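Local coordinates for GDSL-like Lipase/Acylhydrolase family protein (Neisseria meningitidis, PDB 4K7J), which removes O-acetyl groups from peptidoglycan as an esterase of the SGNH (GDSL-like) hydrolase family, at residues A127-G132 against W195-I200; S150-P155 against W176-T181. All blocks are in the same frame, centred on the assembly; numbering follows the deposited sequence.

Contact 1. Residues A127-G132 against W195-I200; sequences AHTGSG and WDIGFI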
loop_
_atom_site.group_PDB
_atom_site.type_symbol
_atom_site.label_atom_id
_atom_site.label_comp_id
_atom_site.label_asym_id
_atom_site.label_seq_id
_atom_site.Cartn_x
_atom_site.Cartn_y
_atom_site.Cartn_z
ATOM N N ALA A 127 -1.905 -6.736 15.048
ATOM C CA ALA A 127 -2.213 -8.089 15.519
ATOM C C ALA A 127 -1.902 -8.219 17.011
ATOM O O ALA A 127 -0.852 -7.771 17.460
ATOM C CB ALA A 127 -1.460 -9.114 14.721
ATOM N N HIS A 128 -2.819 -8.804 17.780
ATOM C CA HIS A 128 -2.558 -9.074 19.194
ATOM C C HIS A 128 -1.803 -10.402 19.269
ATOM O O HIS A 128 -2.306 -11.416 18.786
ATOM C CB HIS A 128 -3.874 -9.218 19.979
ATOM C CG HIS A 128 -4.780 -8.030 19.885
ATOM N ND1 HIS A 128 -4.402 -6.769 20.304
ATOM C CD2 HIS A 128 -6.062 -7.917 19.454
ATOM C CE1 HIS A 128 -5.408 -5.930 20.122
ATOM N NE2 HIS A 128 -6.426 -6.601 19.612
ATOM N N THR A 129 -0.615 -10.409 19.861
ATOM C CA THR A 129 0.207 -11.618 19.871
ATOM C C THR A 129 -0.202 -12.566 21.005
ATOM O O THR A 129 -0.116 -13.785 20.866
ATOM C CB THR A 129 1.730 -11.319 20.039
ATOM O OG1 THR A 129 1.987 -10.807 21.361
ATOM C CG2 THR A 129 2.231 -10.337 18.989
ATOM N N GLY A 130 -0.625 -11.997 22.128
ATOM C CA GLY A 130 -0.947 -12.779 23.305
ATOM C C GLY A 130 0.346 -13.194 23.993
ATOM O O GLY A 130 1.432 -13.003 23.450
ATOM N N SER A 131 0.241 -13.763 25.185
ATOM C CA SER A 131 1.413 -14.357 25.822
ATOM C C SER A 131 1.641 -15.713 25.172
ATOM O O SER A 131 0.711 -16.306 24.639
ATOM C CB SER A 131 1.191 -14.502 27.326
ATOM O OG SER A 131 0.007 -15.238 27.592
ATOM N N GLY A 132 2.872 -16.208 25.200
ATOM C CA GLY A 132 3.175 -17.460 24.535
ATOM C C GLY A 132 2.847 -17.377 23.049
ATOM O O GLY A 132 2.504 -18.388 22.424
ATOM N N TRP A 195 2.141 -8.288 22.918
ATOM C CA TRP A 195 2.443 -7.085 22.158
ATOM C C TRP A 195 1.327 -6.844 21.147
ATOM O O TRP A 195 0.606 -7.773 20.780
ATOM C CB TRP A 195 3.683 -7.307 21.301
ATOM C CG TRP A 195 4.997 -7.426 21.980
ATOM C CD1 TRP A 195 5.452 -8.475 22.731
ATOM C CD2 TRP A 195 6.077 -6.492 21.896
ATOM N NE1 TRP A 195 6.738 -8.227 23.154
ATOM C CE2 TRP A 195 7.149 -7.022 22.642
ATOM C CE3 TRP A 195 6.240 -5.252 21.264
ATOM C CZ2 TRP A 195 8.368 -6.348 22.780
ATOM C CZ3 TRP A 195 7.443 -4.584 21.405
ATOM C CH2 TRP A 195 8.494 -5.139 22.152
ATOM N N ASP A 196 1.243 -5.618 20.634
ATOM C CA ASP A 196 0.560 -5.386 19.359
ATOM C C ASP A 196 1.608 -5.177 18.286
ATOM O O ASP A 196 2.587 -4.471 18.508
ATOM C CB ASP A 196 -0.375 -4.174 19.433
ATOM C CG ASP A 196 -1.620 -4.449 20.265
ATOM O OD1 ASP A 196 -1.895 -5.633 20.555
ATOM O OD2 ASP A 196 -2.319 -3.483 20.623
ATOM N N ILE A 197 1.413 -5.795 17.131
ATOM C CA ILE A 197 2.384 -5.704 16.028
ATOM C C ILE A 197 1.682 -5.137 14.786
ATOM O O ILE A 197 0.546 -5.512 14.485
ATOM C CB ILE A 197 2.967 -7.103 15.671
ATOM C CG1 ILE A 197 3.561 -7.797 16.901
ATOM C CG2 ILE A 197 4.005 -7.005 14.554
ATOM C CD1 ILE A 197 4.805 -7.125 17.480
ATOM N N GLY A 198 2.353 -4.231 14.085
ATOM C CA GLY A 198 1.827 -3.640 12.869
ATOM C C GLY A 198 2.503 -4.306 11.692
ATOM O O GLY A 198 2.800 -5.490 11.748
ATOM N N PHE A 199 2.746 -3.559 10.623
ATOM C CA PHE A 199 3.387 -4.152 9.462
ATOM C C PHE A 199 4.831 -4.457 9.812
ATOM O O PHE A 199 5.423 -3.813 10.681
ATOM C CB PHE A 199 3.316 -3.222 8.257
ATOM C CG PHE A 199 2.000 -3.272 7.520
ATOM C CD1 PHE A 199 0.864 -2.692 8.061
ATOM C CD2 PHE A 199 1.908 -3.896 6.286
ATOM C CE1 PHE A 199 -0.349 -2.744 7.393
ATOM C CE2 PHE A 199 0.698 -3.937 5.597
ATOM C CZ PHE A 199 -0.430 -3.357 6.155
ATOM N N ILE A 200 5.380 -5.439 9.117
ATOM C CA ILE A 200 6.729 -5.926 9.335
ATOM C C ILE A 200 7.493 -5.803 8.023
ATOM O O ILE A 200 7.069 -6.340 7.001
ATOM C CB ILE A 200 6.698 -7.404 9.732
ATOM C CG1 ILE A 200 5.974 -7.588 11.064
ATOM C CG2 ILE A 200 8.105 -7.978 9.785
ATOM C CD1 ILE A 200 5.844 -9.029 11.479
HETATM O O HOH W 1 -1.509 -9.442 22.492
#
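W195 opens strand 195-203 with its backbone tied twice to T129, just where strand 125-128 runs out into loop. W195 N donates to T129 OG1 (3.0 Å), and W195 O accepts T129 N (3.0 Å) in a nearly straight bond. The threonine hydroxyl can reach that N because it sits between its own backbone N and carbonyl carbon (chi1 68°); it also bonds to T191 OG1. A water linking G130 N to W195 O prolongs the join beyond the last strand residue. The indole turns off from T129, its NE1 bonded to T161 O.

D196 faces H128 as an antiparallel non-hydrogen-bonded pair. The two side chains rise from the sheet together, and H128 ND1 donates to D196 OD1 at 2.8 Å. The imidazole and carboxylate planes are 55° apart, and ND1 meets OD1 from above the carboxylate plane, 37° out of it.

I197 pairs with A127 through two backbone bonds, A127 N to I197 O at 2.8 Å and I197 N to A127 O at 3.0 Å. The side chains of I197 and T129 cross at about a right angle, I197 CG1 3.5 Å from T129 CG2.

Here the second and third strands of a five-stranded antiparallel sheet meet. The carboxylate bonded at ND1 would probably favour a protonated imidazole, while T129 takes over backbone pairing after the strand ends.

Contact 2. Residues S150-P155 against W176-T181; sequences SLFAKP and WQVLDT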
loop_
_atom_site.group_PDB
_atom_site.type_symbol
_atom_site.label_atom_id
_atom_site.label_comp_id
_atom_site.label_asym_id
_atom_site.label_seq_id
_atom_site.Cartn_x
_atom_site.Cartn_y
_atom_site.Cartn_z
ATOM N N SER A 150 12.380 -4.907 10.084
ATOM C CA SER A 150 11.858 -3.889 10.973
ATOM C C SER A 150 10.400 -4.244 11.292
ATOM O O SER A 150 9.707 -4.836 10.454
ATOM C CB SER A 150 11.945 -2.513 10.309
ATOM O OG SER A 150 13.287 -2.070 10.197
ATOM N N LEU A 151 9.931 -3.910 12.492
ATOM C CA LEU A 151 8.537 -4.186 12.839
ATOM C C LEU A 151 7.917 -3.009 13.551
ATOM O O LEU A 151 8.486 -2.508 14.524
ATOM C CB LEU A 151 8.414 -5.376 13.798
ATOM C CG LEU A 151 9.219 -6.667 13.740
ATOM C CD1 LEU A 151 10.675 -6.443 14.135
ATOM C CD2 LEU A 151 8.558 -7.650 14.684
ATOM N N PHE A 152 6.728 -2.592 13.130
ATOM C CA PHE A 152 5.955 -1.717 14.005
ATOM C C PHE A 152 5.489 -2.559 15.184
ATOM O O PHE A 152 4.982 -3.661 14.995
ATOM C CB PHE A 152 4.754 -1.099 13.284
ATOM C CG PHE A 152 5.118 0.004 12.325
ATOM C CD1 PHE A 152 5.203 1.318 12.760
ATOM C CD2 PHE A 152 5.376 -0.275 10.990
ATOM C CE1 PHE A 152 5.535 2.340 11.878
ATOM C CE2 PHE A 152 5.704 0.748 10.096
ATOM C CZ PHE A 152 5.780 2.057 10.551
ATOM N N ALA A 153 5.656 -2.051 16.398
ATOM C CA ALA A 153 5.368 -2.854 17.587
ATOM C C ALA A 153 5.042 -1.994 18.791
ATOM O O ALA A 153 5.642 -0.942 18.985
ATOM C CB ALA A 153 6.552 -3.770 17.903
ATOM N N LYS A 154 4.082 -2.437 19.594
ATOM C CA LYS A 154 3.777 -1.772 20.848
ATOM C C LYS A 154 3.697 -2.776 21.989
ATOM O O LYS A 154 2.799 -3.615 22.025
ATOM C CB LYS A 154 2.463 -0.998 20.765
ATOM C CG LYS A 154 2.173 -0.219 22.044
ATOM C CD LYS A 154 0.903 0.618 21.937
ATOM C CE LYS A 154 -0.329 -0.247 21.866
ATOM N NZ LYS A 154 -1.556 0.599 22.006
ATOM N N PRO A 155 4.634 -2.683 22.935
ATOM C CA PRO A 155 4.689 -3.624 24.049
ATOM C C PRO A 155 3.629 -3.278 25.089
ATOM O O PRO A 155 3.247 -2.116 25.216
ATOM C CB PRO A 155 6.071 -3.353 24.645
ATOM C CG PRO A 155 6.255 -1.889 24.446
ATOM C CD PRO A 155 5.634 -1.606 23.078
ATOM N N TRP A 176 3.823 2.685 20.479
ATOM C CA TRP A 176 4.249 2.232 19.163
ATOM C C TRP A 176 5.641 2.751 18.855
ATOM O O TRP A 176 5.995 3.857 19.238
ATOM C CB TRP A 176 3.291 2.735 18.086
ATOM C CG TRP A 176 2.025 1.972 18.040
ATOM C CD1 TRP A 176 0.803 2.359 18.535
ATOM C CD2 TRP A 176 1.844 0.676 17.485
ATOM N NE1 TRP A 176 -0.127 1.379 18.306
ATOM C CE2 TRP A 176 0.486 0.330 17.663
ATOM C CE3 TRP A 176 2.695 -0.230 16.848
ATOM C CZ2 TRP A 176 -0.033 -0.887 17.235
ATOM C CZ3 TRP A 176 2.171 -1.443 16.411
ATOM C CH2 TRP A 176 0.820 -1.757 16.607
ATOM N N GLN A 177 6.409 1.935 18.156
ATOM C CA GLN A 177 7.772 2.256 17.788
ATOM C C GLN A 177 8.167 1.263 16.710
ATOM O O GLN A 177 7.431 0.316 16.442
ATOM C CB GLN A 177 8.695 2.143 19.005
ATOM C CG GLN A 177 8.727 0.784 19.671
ATOM C CD GLN A 177 9.433 0.830 21.015
ATOM O OE1 GLN A 177 10.630 0.554 21.103
ATOM N NE2 GLN A 177 8.699 1.202 22.067
ATOM N N VAL A 178 9.306 1.478 16.068
ATOM C CA VAL A 178 9.787 0.507 15.094
ATOM C C VAL A 178 11.005 -0.206 15.667
ATOM O O VAL A 178 11.957 0.426 16.122
ATOM C CB VAL A 178 10.186 1.166 13.749
ATOM C CG1 VAL A 178 10.676 0.117 12.761
ATOM C CG2 VAL A 178 9.018 1.935 13.173
ATOM N N LEU A 179 10.967 -1.528 15.635
ATOM C CA LEU A 179 12.069 -2.338 16.098
ATOM C C LEU A 179 12.900 -2.717 14.883
ATOM O O LEU A 179 12.362 -3.188 13.892
ATOM C CB LEU A 179 11.532 -3.607 16.766
ATOM C CG LEU A 179 10.471 -3.431 17.852
ATOM C CD1 LEU A 179 10.084 -4.814 18.420
ATOM C CD2 LEU A 179 10.985 -2.520 18.951
ATOM N N ASP A 180 14.212 -2.523 14.971
ATOM C CA ASP A 180 15.122 -2.888 13.887
ATOM C C ASP A 180 15.988 -4.089 14.271
ATOM O O ASP A 180 16.619 -4.100 15.330
ATOM C CB ASP A 180 16.039 -1.705 13.541
ATOM C CG ASP A 180 15.272 -0.459 13.143
ATOM O OD1 ASP A 180 14.180 -0.577 12.543
ATOM O OD2 ASP A 180 15.778 0.648 13.411
ATOM N N THR A 181 16.028 -5.099 13.413
ATOM C CA THR A 181 16.897 -6.240 13.652
ATOM C C THR A 181 17.224 -6.897 12.322
ATOM O O THR A 181 16.916 -6.347 11.265
ATOM C CB THR A 181 16.273 -7.260 14.656
ATOM O OG1 THR A 181 17.259 -8.227 15.043
ATOM C CG2 THR A 181 15.061 -7.966 14.053
#
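L151 O receives L179 N at 2.9 Å with an almost straight N-H...O angle of 169°. V178 CA lies 3.3 Å from the same L151 O in a CA-H...O contact. This is an antiparallel ladder: strand 177-183 forms the edge of a five-stranded sheet, with strand 147-155 next inside it. L151 N returns a bond to L179 O, and A153 N bonds to Q177 O; the reverse bond from Q177 N to A153 O is weak.

The side chains divide between two faces. On one, S150 OG donates to D180 OD1 at 2.9 Å, meeting the carboxylate on its anti side but well out of its plane. Farther along that face, V178 CG2 sits over the F152 ring, offset toward the rim. The opposite face is largely aliphatic, L179 CD1 touching A153 CB at 3.7 Å and L179 CB approaching L151 CD1, with Q177 at its end, where OE1 accepts N172 N.

Beyond the ladder, W176 folds its indole back over the other strand, its benzo edge against the backbone of F152 and A153. With CG anti to its backbone N (chi1 -176°), the K154 chain runs on past the indole, K154 CD 3.8 Å from W176 CD1. A bend at chi3 precedes NZ, which forms a salt bridge with D119; the backbone O of D119 accepts W176 NE1. K154 CB lies 3.9 Å from the centroid of the indole's five-membered ring, just 17° off its normal.

Both contacts belong to one antiparallel sheet, where strands 195-203 and 147-155 are neighbours, so contact 2 continues laterally from contact 1. The backbones meet directly: D196 O lies 2.7 Å from K154 N, a probable hydrogen bond. Both strands of contact 2 fall in the chain between the two partners of contact 1. Contact 1 is the more buried, yet small and mainly polar, finishing in side-chain and water bonds as its strand ends. Contact 2 joins the sheet's edge strand; it is only partly buried, but its ladder is longer, it buries over twice the surface, and it adds aliphatic and CH-pi packing. W195 and I197 both pack on A153, joining the two interfaces.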